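Chromosome segregation protein smc (Pyrococcus furiosus, PDB 3KTA) supplies the C-terminal part of the ABC-type ATPase head, which binds and hydrolyses ATP, of an SMC protein probably required for chromosome condensation and partitioning. Local coordinates at residues I23-S28 with L72-A76; I95-D101 with T124-M129; I16-S21 with S32-I36; F84-P88 with K116-F120. One frame throughout, in Å; residues are numbered along the deposited sequence.

Contact 1: I23-S28 with L72-A76; sequences IFAKLS and LTALA
Ala76 presses its methyl against the backbone of the facing helix, CB lying 3.9 Å from Phe24 N. The lack of a longer side chain here lets the two backbones come close, with the CA atoms of Phe24 and Ala76 5.2 Å apart. Ile23 and Leu27 flank the methyl one turn apart: Ile23 lays its CG2 branch 3.8 Å from Ala76 CA, while Leu27 brings CD1 up along the same residue. That CD1 methyl is 4.1 Å from Leu72 O and from Ala76 N, so it rides over the helical hydrogen bond that joins those two atoms. The segment axes approach to 9.2 Å and run at 137°. This is the packing of helix 4-27 on helix 67-84, the helix that begins within the signature motif of an ABC ATPase head. Phe24 has CG anti to its backbone N (chi1 -173°), which carries the ring past Ala76 to Thr73. It meets that threonine with its rim: CE1 lies 3.5 Å from Thr73 OG1, and the oxygen is in the ring plane. The hydroxyl already has a bond to Glu69 O, so the ring edge packs beside a polar atom that is satisfied. Where helix 4-27 ends, Leu72 of the facing helix sets CD2 against Leu27 CB and CD1 3.5 Å from Ser28 OG. Val107 of helix 101-114 touches Leu72 and Leu75, Ala52 of strand 48-53 touches Phe24, and on the far side of helix 67-84 Ile148 of the neighbouring chain packs on Ala74 and Leu75.

Contact 2: I95-D101 with T124-M129; sequences IDAHLDD and TLRDVM
Asp96 and Thr124 tie the D-loop of this ABC ATPase head, the loop that follows the Walker B strand 89-93, to the switch region just after strand 119-123. Thr124 OG1 donates to Asp96 OD2 at 2.7 Å, using the syn lone pair of the carboxylate. The same hydroxyl accepts from Arg126 N, 2.9 Å from Thr124 OG1, in an ST turn, so it both donates and accepts. The other carboxylate oxygen, Asp96 OD1, is bridged by a water to Leu125 N. Asp96 also opens the type II turn that ends at Leu99. With chi1 at -54°, Arg126 CG lies beside Asp96 OD2; the bends at chi2 and chi3 then bring the guanidinium to the Leu99 carbonyl at the end of the turn. There it grips one atom end-on: Arg126 NH1 and NH2 each lie 2.9 Å from Leu99 O, which stays in the guanidinium plane. NH2 also makes a nearly straight salt bridge (173°) to Asp101 OD1, 2.8 Å away, and a second water accepts from NE and lies within bonding distance of Asp101 OD1 and Asp127 OD1. A leucine in place of Arg126 would probably leave the Leu99 carbonyl and the Asp101 carboxylate without the guanidinium that donates to both and the turn freer to shift. Met129, a selenomethionine, covers Asp96 OD2 with its CB at 3.4 Å and meets Ile95 CD1 with its CE. Val104 of helix 101-114 lies against Asp96, Leu99, Arg126 and Val128; Ile95 and Leu99 lean on helix 67-84, and Trp169 and Arg164 of helix 153-164 touch Arg126.

Contact 3: I16-S21 with S32-I36; sequences ISRNFS and SARLI
Leu35 lays its CD2 methyl over one face of the Phe20 ring, a CH-pi contact 3.6 Å from the ring centroid and 18° off the normal. Its other methyl, CD1, goes to the helix itself, 3.8 Å from Ser17 CA. A trans chi1 (172°) sends the Phe20 ring across to the strand, where CE2 comes 3.5 Å from Ala33 CB and Arg34 N lies at the ring edge. Beside this apolar patch Ser21 OG donates to Ala33 O at 2.6 Å, in the carbonyl plane. A water then gathers three polar groups: it donates to Ser21 OG, accepts from Leu35 N, and is 2.6 Å from Ser17 OG. A second water links Ser21 O to Ala33 N. Further out, strand 32-37 is held by its antiparallel partner 48-53, to which Ser32, Arg34 and Ile36 bond through the backbone, and the Arg34 guanidinium forms a salt bridge with Glu51. Phe20 is packed from helix 67-84 by Ala76 and Ala80. On the strand edge facing helix 4-27, Ala33 O is thus met by the Ser21 hydroxyl, while Ala33 N and Leu35 N give to waters that are bonded in turn to helix groups; helix and water probably satisfy an edge that a further strand could otherwise pair with, while the leucine-phenylalanine pair supplies the apolar grip.

Contact 4: F84-P88 with K116-F120; sequences FKPAP and KESQF
Ser118 turns its OG beside its own backbone N (chi1 -61°), which brings the hydroxyl onto the carbonyl of Ala87: OG donates to Ala87 O at 2.7 Å, in the carbonyl plane and on a lone pair. The bond stands at the entrance to a beta-alpha-beta crossover, in which strand 89-93, helix 101-114 and the parallel strand 119-123 follow one another. One residue on, Gln119 N bonds to Pro88 O at 3.1 Å, nearly straight at 168° though the donor is tilted from the carbonyl plane, and pairing continues between Gln119 and Tyr90. Gln82 NE2 is a second partner of Ser118 OG, so the hydroxyl ties the end of helix 67-84 to the loop before strand 89-93, just ahead of strand 119-123. An alanine in place of Ser118 would probably leave Ala87 O without this donor and the Gln82 amide without its mate. The polar end of Gln119 turns to the neighbouring chain, bonding Ile4 N and Ser25 O there. Nearer the surface, the Pro86 ring and the Glu117 side chain lie alongside each other, pointing the same way, with Pro86 CG 3.8 Å from Glu117 CB. Pro86 CB, in turn, packs 3.2 Å from Ser118 OG.

Contacts 1 and 3 share helix 4-27, which faces both helix 67-84 and strand 32-37; the Phe24 ring packs on Ala33 and Phe20 on Ala76, so the two form one apolar core. Contact 1 is buried and mainly apolar, with two hydroxyls lying against carbon, while contact 3, partly buried, adds serine and water bonds at a strand edge. Contact 2, also buried, relies on charge and carbonyl bonds between a loop with the start of helix 101-114 and the turn into helix 127-130, though Leu75 and Leu72 join it to contact 1. Contacts 2 and 4 mark opposite ends of strands 89-93 and 119-123; contact 4, partly buried, uses mainly backbone carbonyls and touches contact 3 where Phe84 packs on Ile16.

Contact 1: I23-S28 with L72-A76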
loop_
_atom_site.group_PDB
_atom_site.type_symbol
_atom_site.label_atom_id
_atom_site.label_comp_id
_atom_site.label_asym_id
_atom_site.label_seq_id
_atom_site.Cartn_x
_atom_site.Cartn_y
_atom_site.Cartn_z
ATOM N N ILE B 23 -9.847 -15.995 5.958
ATOM C CA ILE B 23 -8.925 -15.013 6.503
ATOM C C ILE B 23 -9.532 -14.235 7.669
ATOM O O ILE B 23 -8.867 -14.000 8.668
ATOM C CB ILE B 23 -8.413 -14.049 5.407
ATOM C CG1 ILE B 23 -7.601 -14.837 4.382
ATOM C CG2 ILE B 23 -7.573 -12.936 6.035
ATOM C CD1 ILE B 23 -7.277 -14.070 3.104
ATOM N N PHE B 24 -10.800 -13.849 7.555
ATOM C CA PHE B 24 -11.453 -13.151 8.662
ATOM C C PHE B 24 -11.426 -13.992 9.934
ATOM O O PHE B 24 -11.112 -13.479 11.008
ATOM C CB PHE B 24 -12.898 -12.771 8.324
ATOM C CG PHE B 24 -13.544 -11.906 9.366
ATOM C CD1 PHE B 24 -13.506 -10.524 9.262
ATOM C CD2 PHE B 24 -14.183 -12.476 10.457
ATOM C CE1 PHE B 24 -14.103 -9.726 10.228
ATOM C CE2 PHE B 24 -14.765 -11.691 11.427
ATOM C CZ PHE B 24 -14.727 -10.312 11.314
ATOM N N ALA B 25 -11.724 -15.280 9.795
ATOM C CA ALA B 25 -11.744 -16.183 10.953
ATOM C C ALA B 25 -10.353 -16.337 11.563
ATOM O O ALA B 25 -10.215 -16.467 12.779
ATOM C CB ALA B 25 -12.319 -17.548 10.561
ATOM N N LYS B 26 -9.328 -16.315 10.720
ATOM C CA LYS B 26 -7.938 -16.380 11.183
ATOM C C LYS B 26 -7.552 -15.127 11.964
ATOM O O LYS B 26 -6.967 -15.211 13.049
ATOM C CB LYS B 26 -7.004 -16.559 9.985
ATOM C CG LYS B 26 -5.552 -16.853 10.320
ATOM C CD LYS B 26 -4.875 -17.589 9.161
ATOM C CE LYS B 26 -4.994 -16.801 7.857
ATOM N NZ LYS B 26 -4.293 -17.465 6.719
ATOM N N LEU B 27 -7.882 -13.965 11.414
ATOM C CA LEU B 27 -7.515 -12.693 12.033
ATOM C C LEU B 27 -8.310 -12.423 13.312
ATOM O O LEU B 27 -7.810 -11.787 14.237
ATOM C CB LEU B 27 -7.708 -11.537 11.047
ATOM C CG LEU B 27 -6.774 -11.544 9.832
ATOM C CD1 LEU B 27 -7.096 -10.346 8.925
ATOM C CD2 LEU B 27 -5.309 -11.519 10.272
ATOM N N SER B 28 -9.553 -12.889 13.345
ATOM C CA SER B 28 -10.411 -12.764 14.531
ATOM C C SER B 28 -10.888 -14.130 15.019
ATOM O O SER B 28 -12.002 -14.550 14.717
ATOM C CB SER B 28 -11.623 -11.883 14.230
ATOM O OG SER B 28 -11.220 -10.554 13.978
ATOM N N LEU B 72 -9.690 -4.736 10.667
ATOM C CA LEU B 72 -9.564 -6.176 10.446
ATOM C C LEU B 72 -10.445 -6.664 9.312
ATOM O O LEU B 72 -10.050 -7.519 8.531
ATOM C CB LEU B 72 -9.876 -6.958 11.711
ATOM C CG LEU B 72 -8.790 -6.868 12.773
ATOM C CD1 LEU B 72 -9.186 -7.659 14.016
ATOM C CD2 LEU B 72 -7.442 -7.343 12.226
ATOM N N THR B 73 -11.644 -6.105 9.218
ATOM C CA THR B 73 -12.558 -6.478 8.156
ATOM C C THR B 73 -11.986 -6.075 6.790
ATOM O O THR B 73 -12.004 -6.865 5.839
ATOM C CB THR B 73 -13.942 -5.825 8.388
ATOM O OG1 THR B 73 -14.455 -6.272 9.650
ATOM C CG2 THR B 73 -14.909 -6.230 7.300
ATOM N N ALA B 74 -11.479 -4.844 6.709
ATOM C CA ALA B 74 -10.849 -4.311 5.501
ATOM C C ALA B 74 -9.616 -5.128 5.128
ATOM O O ALA B 74 -9.399 -5.422 3.954
ATOM C CB ALA B 74 -10.464 -2.856 5.701
ATOM N N LEU B 75 -8.816 -5.483 6.128
ATOM C CA LEU B 75 -7.609 -6.265 5.862
ATOM C C LEU B 75 -7.940 -7.658 5.331
ATOM O O LEU B 75 -7.288 -8.165 4.408
ATOM C CB LEU B 75 -6.721 -6.338 7.101
ATOM C CG LEU B 75 -5.963 -5.039 7.364
ATOM C CD1 LEU B 75 -5.394 -5.005 8.767
ATOM C CD2 LEU B 75 -4.856 -4.850 6.323
ATOM N N ALA B 76 -8.965 -8.277 5.896
ATOM C CA ALA B 76 -9.378 -9.593 5.421
ATOM C C ALA B 76 -9.790 -9.515 3.959
ATOM O O ALA B 76 -9.527 -10.419 3.185
ATOM C CB ALA B 76 -10.520 -10.140 6.276
#

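Contact 2: I95-D101 with T124-M129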
loop_
_atom_site.group_PDB
_atom_site.type_symbol
_atom_site.label_atom_id
_atom_site.label_comp_id
_atom_site.label_asym_id
_atom_site.label_seq_id
_atom_site.Cartn_x
_atom_site.Cartn_y
_atom_site.Cartn_z
ATOM N N ILE B 95 -1.231 0.759 9.050
ATOM C CA ILE B 95 -2.519 0.077 8.942
ATOM C C ILE B 95 -2.869 -0.605 10.250
ATOM O O ILE B 95 -3.982 -1.092 10.407
ATOM C CB ILE B 95 -2.549 -0.975 7.806
ATOM C CG1 ILE B 95 -1.389 -1.978 7.961
ATOM C CG2 ILE B 95 -2.534 -0.289 6.438
ATOM C CD1 ILE B 95 -1.718 -3.384 7.513
ATOM N N ASP B 96 -1.905 -0.639 11.172
ATOM C CA ASP B 96 -2.084 -1.314 12.453
ATOM C C ASP B 96 -2.600 -0.393 13.543
ATOM O O ASP B 96 -2.760 -0.808 14.697
ATOM C CB ASP B 96 -0.793 -2.037 12.893
ATOM C CG ASP B 96 0.488 -1.286 12.519
ATOM O OD1 ASP B 96 0.440 -0.098 12.174
ATOM O OD2 ASP B 96 1.566 -1.899 12.620
ATOM N N ALA B 97 -2.885 0.856 13.191
ATOM C CA ALA B 97 -3.494 1.765 14.161
ATOM C C ALA B 97 -4.799 1.174 14.722
ATOM O O ALA B 97 -5.577 0.541 14.004
ATOM C CB ALA B 97 -3.757 3.129 13.531
ATOM N N HIS B 98 -5.020 1.362 16.017
ATOM C CA HIS B 98 -6.272 0.941 16.647
ATOM C C HIS B 98 -6.393 -0.571 16.847
ATOM O O HIS B 98 -7.444 -1.058 17.259
ATOM C CB HIS B 98 -7.479 1.474 15.863
ATOM C CG HIS B 98 -7.320 2.897 15.423
ATOM N ND1 HIS B 98 -7.651 3.329 14.155
ATOM C CD2 HIS B 98 -6.830 3.981 16.073
ATOM C CE1 HIS B 98 -7.386 4.621 14.050
ATOM N NE2 HIS B 98 -6.883 5.038 15.198
ATOM N N LEU B 99 -5.321 -1.309 16.572
ATOM C CA LEU B 99 -5.329 -2.750 16.813
ATOM C C LEU B 99 -4.399 -3.097 17.958
ATOM O O LEU B 99 -3.314 -2.526 18.079
ATOM C CB LEU B 99 -4.883 -3.525 15.569
ATOM C CG LEU B 99 -5.786 -3.474 14.338
ATOM C CD1 LEU B 99 -5.066 -4.089 13.143
ATOM C CD2 LEU B 99 -7.079 -4.197 14.611
ATOM N N ASP B 100 -4.819 -4.034 18.804
ATOM C CA ASP B 100 -3.955 -4.440 19.903
ATOM C C ASP B 100 -2.848 -5.376 19.405
ATOM O O ASP B 100 -2.844 -5.786 18.240
ATOM C CB ASP B 100 -4.769 -5.022 21.079
ATOM C CG ASP B 100 -5.407 -6.376 20.777
ATOM O OD1 ASP B 100 -5.186 -6.965 19.702
ATOM O OD2 ASP B 100 -6.143 -6.874 21.662
ATOM N N ASP B 101 -1.885 -5.695 20.260
ATOM C CA ASP B 101 -0.769 -6.531 19.817
ATOM C C ASP B 101 -1.198 -7.893 19.268
ATOM O O ASP B 101 -0.609 -8.388 18.310
ATOM C CB ASP B 101 0.242 -6.741 20.945
ATOM C CG ASP B 101 1.172 -5.552 21.143
ATOM O OD1 ASP B 101 1.026 -4.515 20.457
ATOM O OD2 ASP B 101 2.071 -5.668 22.005
ATOM N N THR B 124 5.376 1.377 9.950
ATOM C CA THR B 124 4.799 0.960 11.238
ATOM C C THR B 124 5.606 1.454 12.433
ATOM O O THR B 124 6.822 1.645 12.337
ATOM C CB THR B 124 4.668 -0.578 11.312
ATOM O OG1 THR B 124 4.055 -0.959 12.556
ATOM C CG2 THR B 124 6.036 -1.248 11.200
ATOM N N LEU B 125 4.905 1.679 13.549
ATOM C CA LEU B 125 5.535 2.030 14.820
ATOM C C LEU B 125 5.447 0.841 15.779
ATOM O O LEU B 125 5.848 0.944 16.949
ATOM C CB LEU B 125 4.826 3.236 15.452
ATOM C CG LEU B 125 4.886 4.557 14.690
ATOM C CD1 LEU B 125 4.331 5.679 15.549
ATOM C CD2 LEU B 125 6.310 4.846 14.245
ATOM N N ARG B 126 4.945 -0.291 15.285
ATOM C CA ARG B 126 4.649 -1.440 16.149
ATOM C C ARG B 126 5.689 -2.555 16.052
ATOM O O ARG B 126 5.871 -3.192 14.989
ATOM C CB ARG B 126 3.266 -2.018 15.836
ATOM C CG ARG B 126 2.145 -0.990 15.886
ATOM C CD ARG B 126 1.857 -0.540 17.336
ATOM N NE ARG B 126 1.239 -1.621 18.090
ATOM C CZ ARG B 126 -0.061 -1.918 18.052
ATOM N NH1 ARG B 126 -0.892 -1.205 17.302
ATOM N NH2 ARG B 126 -0.529 -2.940 18.762
ATOM N N ASP B 127 6.349 -2.826 17.178
ATOM C CA ASP B 127 7.301 -3.922 17.238
ATOM C C ASP B 127 6.757 -5.259 16.737
ATOM O O ASP B 127 7.455 -5.969 16.017
ATOM C CB ASP B 127 7.912 -4.058 18.647
ATOM C CG ASP B 127 6.865 -4.105 19.763
ATOM O OD1 ASP B 127 5.686 -4.441 19.531
ATOM O OD2 ASP B 127 7.248 -3.812 20.915
ATOM N N VAL B 128 5.519 -5.606 17.101
ATOM C CA VAL B 128 4.967 -6.900 16.719
ATOM C C VAL B 128 4.649 -6.962 15.226
ATOM O O VAL B 128 4.480 -8.048 14.684
ATOM C CB VAL B 128 3.728 -7.286 17.556
ATOM C CG1 VAL B 128 4.123 -7.450 19.000
ATOM C CG2 VAL B 128 2.665 -6.232 17.455
HETATM N N MSE B 129 4.565 -5.800 14.577
HETATM C CA MSE B 129 4.437 -5.762 13.124
HETATM C C MSE B 129 5.779 -5.958 12.426
HETATM O O MSE B 129 5.829 -6.669 11.412
HETATM C CB MSE B 129 3.813 -4.438 12.644
HETATM C CG MSE B 129 3.765 -4.288 11.105
HETATM SE SE MSE B 129 2.581 -5.561 10.217
HETATM C CE MSE B 129 0.975 -4.481 10.300
HETATM O O HOH W 1 2.085 1.904 13.156
HETATM O O HOH W 2 3.237 -3.310 19.417
HETATM O O HOH W 3 4.177 -4.189 21.849
#

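Contact 3: I16-S21 with S32-I36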
loop_
_atom_site.group_PDB
_atom_site.type_symbol
_atom_site.label_atom_id
_atom_site.label_comp_id
_atom_site.label_asym_id
_atom_site.label_seq_id
_atom_site.Cartn_x
_atom_site.Cartn_y
_atom_site.Cartn_z
ATOM N N ILE B 16 -12.590 -15.441 -4.023
ATOM C CA ILE B 16 -12.375 -14.354 -3.067
ATOM C C ILE B 16 -13.291 -14.435 -1.831
ATOM O O ILE B 16 -12.854 -14.155 -0.711
ATOM C CB ILE B 16 -12.454 -12.983 -3.779
ATOM C CG1 ILE B 16 -11.292 -12.893 -4.776
ATOM C CG2 ILE B 16 -12.365 -11.847 -2.772
ATOM C CD1 ILE B 16 -11.347 -11.712 -5.726
ATOM N N SER B 17 -14.551 -14.830 -2.033
ATOM C CA SER B 17 -15.502 -14.984 -0.942
ATOM C C SER B 17 -15.001 -16.017 0.054
ATOM O O SER B 17 -15.013 -15.776 1.267
ATOM C CB SER B 17 -16.876 -15.388 -1.502
ATOM O OG SER B 17 -17.812 -15.562 -0.464
ATOM N N ARG B 18 -14.550 -17.162 -0.452
ATOM C CA ARG B 18 -14.073 -18.225 0.443
ATOM C C ARG B 18 -12.799 -17.761 1.157
ATOM O O ARG B 18 -12.650 -17.943 2.381
ATOM C CB ARG B 18 -13.831 -19.527 -0.316
ATOM C CG ARG B 18 -13.238 -20.630 0.576
ATOM C CD ARG B 18 -13.169 -21.968 -0.142
ATOM N N ASN B 19 -11.907 -17.119 0.401
ATOM C CA ASN B 19 -10.690 -16.548 0.983
ATOM C C ASN B 19 -11.022 -15.587 2.128
ATOM O O ASN B 19 -10.394 -15.611 3.194
ATOM C CB ASN B 19 -9.861 -15.795 -0.069
ATOM C CG ASN B 19 -9.207 -16.726 -1.114
ATOM O OD1 ASN B 19 -9.190 -17.950 -0.969
ATOM N ND2 ASN B 19 -8.668 -16.129 -2.169
ATOM N N PHE B 20 -11.991 -14.706 1.882
ATOM C CA PHE B 20 -12.334 -13.683 2.851
ATOM C C PHE B 20 -12.839 -14.295 4.151
ATOM O O PHE B 20 -12.429 -13.900 5.253
ATOM C CB PHE B 20 -13.396 -12.751 2.268
ATOM C CG PHE B 20 -13.956 -11.771 3.270
ATOM C CD1 PHE B 20 -13.241 -10.625 3.630
ATOM C CD2 PHE B 20 -15.218 -11.966 3.808
ATOM C CE1 PHE B 20 -13.763 -9.724 4.539
ATOM C CE2 PHE B 20 -15.746 -11.067 4.727
ATOM C CZ PHE B 20 -15.021 -9.946 5.080
ATOM N N SER B 21 -13.735 -15.267 4.025
ATOM C CA SER B 21 -14.254 -15.946 5.213
ATOM C C SER B 21 -13.130 -16.637 6.009
ATOM O O SER B 21 -13.061 -16.499 7.233
ATOM C CB SER B 21 -15.368 -16.920 4.827
ATOM O OG SER B 21 -16.501 -16.202 4.358
ATOM N N SER B 32 -16.518 -14.745 12.479
ATOM C CA SER B 32 -16.739 -15.164 11.098
ATOM C C SER B 32 -17.270 -14.007 10.270
ATOM O O SER B 32 -17.810 -13.041 10.805
ATOM C CB SER B 32 -17.722 -16.343 11.046
ATOM O OG SER B 32 -19.035 -15.937 11.407
ATOM N N ALA B 33 -17.112 -14.103 8.956
ATOM C CA ALA B 33 -17.640 -13.072 8.077
ATOM C C ALA B 33 -17.888 -13.620 6.682
ATOM O O ALA B 33 -17.323 -14.647 6.301
ATOM C CB ALA B 33 -16.694 -11.873 8.019
ATOM N N ARG B 34 -18.747 -12.930 5.933
ATOM C CA ARG B 34 -19.115 -13.341 4.575
ATOM C C ARG B 34 -19.144 -12.159 3.615
ATOM O O ARG B 34 -19.419 -11.021 4.012
ATOM C CB ARG B 34 -20.523 -13.961 4.540
ATOM C CG ARG B 34 -20.694 -15.307 5.185
ATOM C CD ARG B 34 -22.104 -15.830 4.873
ATOM N NE ARG B 34 -23.146 -14.908 5.327
ATOM C CZ ARG B 34 -24.238 -14.591 4.631
ATOM N NH1 ARG B 34 -24.450 -15.111 3.427
ATOM N NH2 ARG B 34 -25.125 -13.745 5.141
ATOM N N LEU B 35 -18.867 -12.446 2.348
ATOM C CA LEU B 35 -19.187 -11.545 1.247
ATOM C C LEU B 35 -20.524 -11.979 0.655
ATOM O O LEU B 35 -20.784 -13.175 0.485
ATOM C CB LEU B 35 -18.117 -11.589 0.159
ATOM C CG LEU B 35 -16.677 -11.258 0.561
ATOM C CD1 LEU B 35 -15.812 -11.164 -0.678
ATOM C CD2 LEU B 35 -16.612 -9.963 1.361
ATOM N N ILE B 36 -21.372 -11.007 0.334
ATOM C CA ILE B 36 -22.700 -11.307 -0.187
ATOM C C ILE B 36 -22.978 -10.467 -1.422
ATOM O O ILE B 36 -22.836 -9.255 -1.378
ATOM C CB ILE B 36 -23.763 -10.973 0.868
ATOM C CG1 ILE B 36 -23.448 -11.691 2.182
ATOM C CG2 ILE B 36 -25.161 -11.328 0.365
ATOM C CD1 ILE B 36 -24.296 -11.234 3.340
HETATM O O HOH W 4 -17.871 -15.234 2.103
HETATM O O HOH W 5 -15.466 -16.507 8.420
#

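Contact 4: F84-P88 with K116-F120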
loop_
_atom_site.group_PDB
_atom_site.type_symbol
_atom_site.label_atom_id
_atom_site.label_comp_id
_atom_site.label_asym_id
_atom_site.label_seq_id
_atom_site.Cartn_x
_atom_site.Cartn_y
_atom_site.Cartn_z
ATOM N N PHE B 84 -6.051 -14.650 -4.163
ATOM C CA PHE B 84 -6.556 -15.059 -5.470
ATOM C C PHE B 84 -5.687 -14.552 -6.615
ATOM O O PHE B 84 -5.424 -15.281 -7.581
ATOM C CB PHE B 84 -7.982 -14.554 -5.669
ATOM C CG PHE B 84 -8.510 -14.808 -7.050
ATOM C CD1 PHE B 84 -8.887 -16.087 -7.435
ATOM C CD2 PHE B 84 -8.597 -13.776 -7.965
ATOM C CE1 PHE B 84 -9.364 -16.324 -8.715
ATOM C CE2 PHE B 84 -9.076 -14.004 -9.248
ATOM C CZ PHE B 84 -9.457 -15.283 -9.616
ATOM N N LYS B 85 -5.263 -13.295 -6.516
ATOM C CA LYS B 85 -4.450 -12.680 -7.543
ATOM C C LYS B 85 -3.397 -11.767 -6.911
ATOM O O LYS B 85 -3.650 -10.596 -6.669
ATOM C CB LYS B 85 -5.332 -11.867 -8.498
ATOM C CG LYS B 85 -4.562 -11.216 -9.633
ATOM C CD LYS B 85 -5.467 -10.409 -10.555
ATOM N N PRO B 86 -2.207 -12.303 -6.637
ATOM C CA PRO B 86 -1.222 -11.496 -5.911
ATOM C C PRO B 86 -0.800 -10.278 -6.726
ATOM O O PRO B 86 -0.366 -10.450 -7.870
ATOM C CB PRO B 86 -0.035 -12.448 -5.756
ATOM C CG PRO B 86 -0.643 -13.818 -5.797
ATOM C CD PRO B 86 -1.842 -13.729 -6.706
ATOM N N ALA B 87 -0.923 -9.081 -6.163
ATOM C CA ALA B 87 -0.457 -7.877 -6.848
ATOM C C ALA B 87 1.061 -7.817 -6.768
ATOM O O ALA B 87 1.662 -8.438 -5.893
ATOM C CB ALA B 87 -1.070 -6.638 -6.235
ATOM N N PRO B 88 1.694 -7.060 -7.672
ATOM C CA PRO B 88 3.160 -6.970 -7.619
ATOM C C PRO B 88 3.648 -6.493 -6.251
ATOM O O PRO B 88 4.553 -7.121 -5.681
ATOM C CB PRO B 88 3.494 -5.968 -8.733
ATOM C CG PRO B 88 2.388 -6.208 -9.751
ATOM C CD PRO B 88 1.135 -6.417 -8.881
ATOM N N LYS B 116 5.425 -14.423 0.164
ATOM C CA LYS B 116 5.952 -15.409 -0.774
ATOM C C LYS B 116 5.533 -15.111 -2.216
ATOM O O LYS B 116 6.212 -15.532 -3.154
ATOM C CB LYS B 116 5.514 -16.822 -0.384
ATOM C CG LYS B 116 6.029 -17.272 0.974
ATOM C CD LYS B 116 5.385 -18.596 1.394
ATOM C CE LYS B 116 5.891 -19.051 2.754
ATOM N NZ LYS B 116 5.254 -20.326 3.191
ATOM N N GLU B 117 4.422 -14.387 -2.386
ATOM C CA GLU B 117 3.823 -14.154 -3.707
ATOM C C GLU B 117 3.730 -12.678 -4.110
ATOM O O GLU B 117 3.590 -12.372 -5.293
ATOM C CB GLU B 117 2.418 -14.775 -3.802
ATOM C CG GLU B 117 2.348 -16.257 -3.466
ATOM C CD GLU B 117 3.167 -17.114 -4.413
ATOM O OE1 GLU B 117 3.481 -16.648 -5.524
ATOM O OE2 GLU B 117 3.494 -18.260 -4.043
ATOM N N SER B 118 3.794 -11.774 -3.134
ATOM C CA SER B 118 3.791 -10.336 -3.414
ATOM C C SER B 118 4.815 -9.633 -2.534
ATOM O O SER B 118 5.144 -10.115 -1.449
ATOM C CB SER B 118 2.411 -9.718 -3.124
ATOM O OG SER B 118 1.392 -10.290 -3.925
ATOM N N GLN B 119 5.267 -8.460 -2.974
ATOM C CA GLN B 119 6.122 -7.600 -2.176
ATOM C C GLN B 119 5.249 -6.756 -1.236
ATOM O O GLN B 119 4.183 -6.280 -1.634
ATOM C CB GLN B 119 6.923 -6.696 -3.115
ATOM C CG GLN B 119 7.799 -5.658 -2.428
ATOM C CD GLN B 119 8.596 -4.881 -3.468
ATOM O OE1 GLN B 119 8.024 -4.360 -4.433
ATOM N NE2 GLN B 119 9.908 -4.821 -3.298
ATOM N N PHE B 120 5.698 -6.584 0.004
ATOM C CA PHE B 120 5.008 -5.735 0.970
ATOM C C PHE B 120 5.940 -4.681 1.519
ATOM O O PHE B 120 7.049 -5.008 1.972
ATOM C CB PHE B 120 4.465 -6.598 2.128
ATOM C CG PHE B 120 3.292 -7.417 1.737
ATOM C CD1 PHE B 120 3.462 -8.655 1.114
ATOM C CD2 PHE B 120 2.000 -6.938 1.933
ATOM C CE1 PHE B 120 2.364 -9.405 0.737
ATOM C CE2 PHE B 120 0.906 -7.677 1.539
ATOM C CZ PHE B 120 1.081 -8.906 0.935
HETATM O O HOH W 6 3.504 -10.709 -7.291
#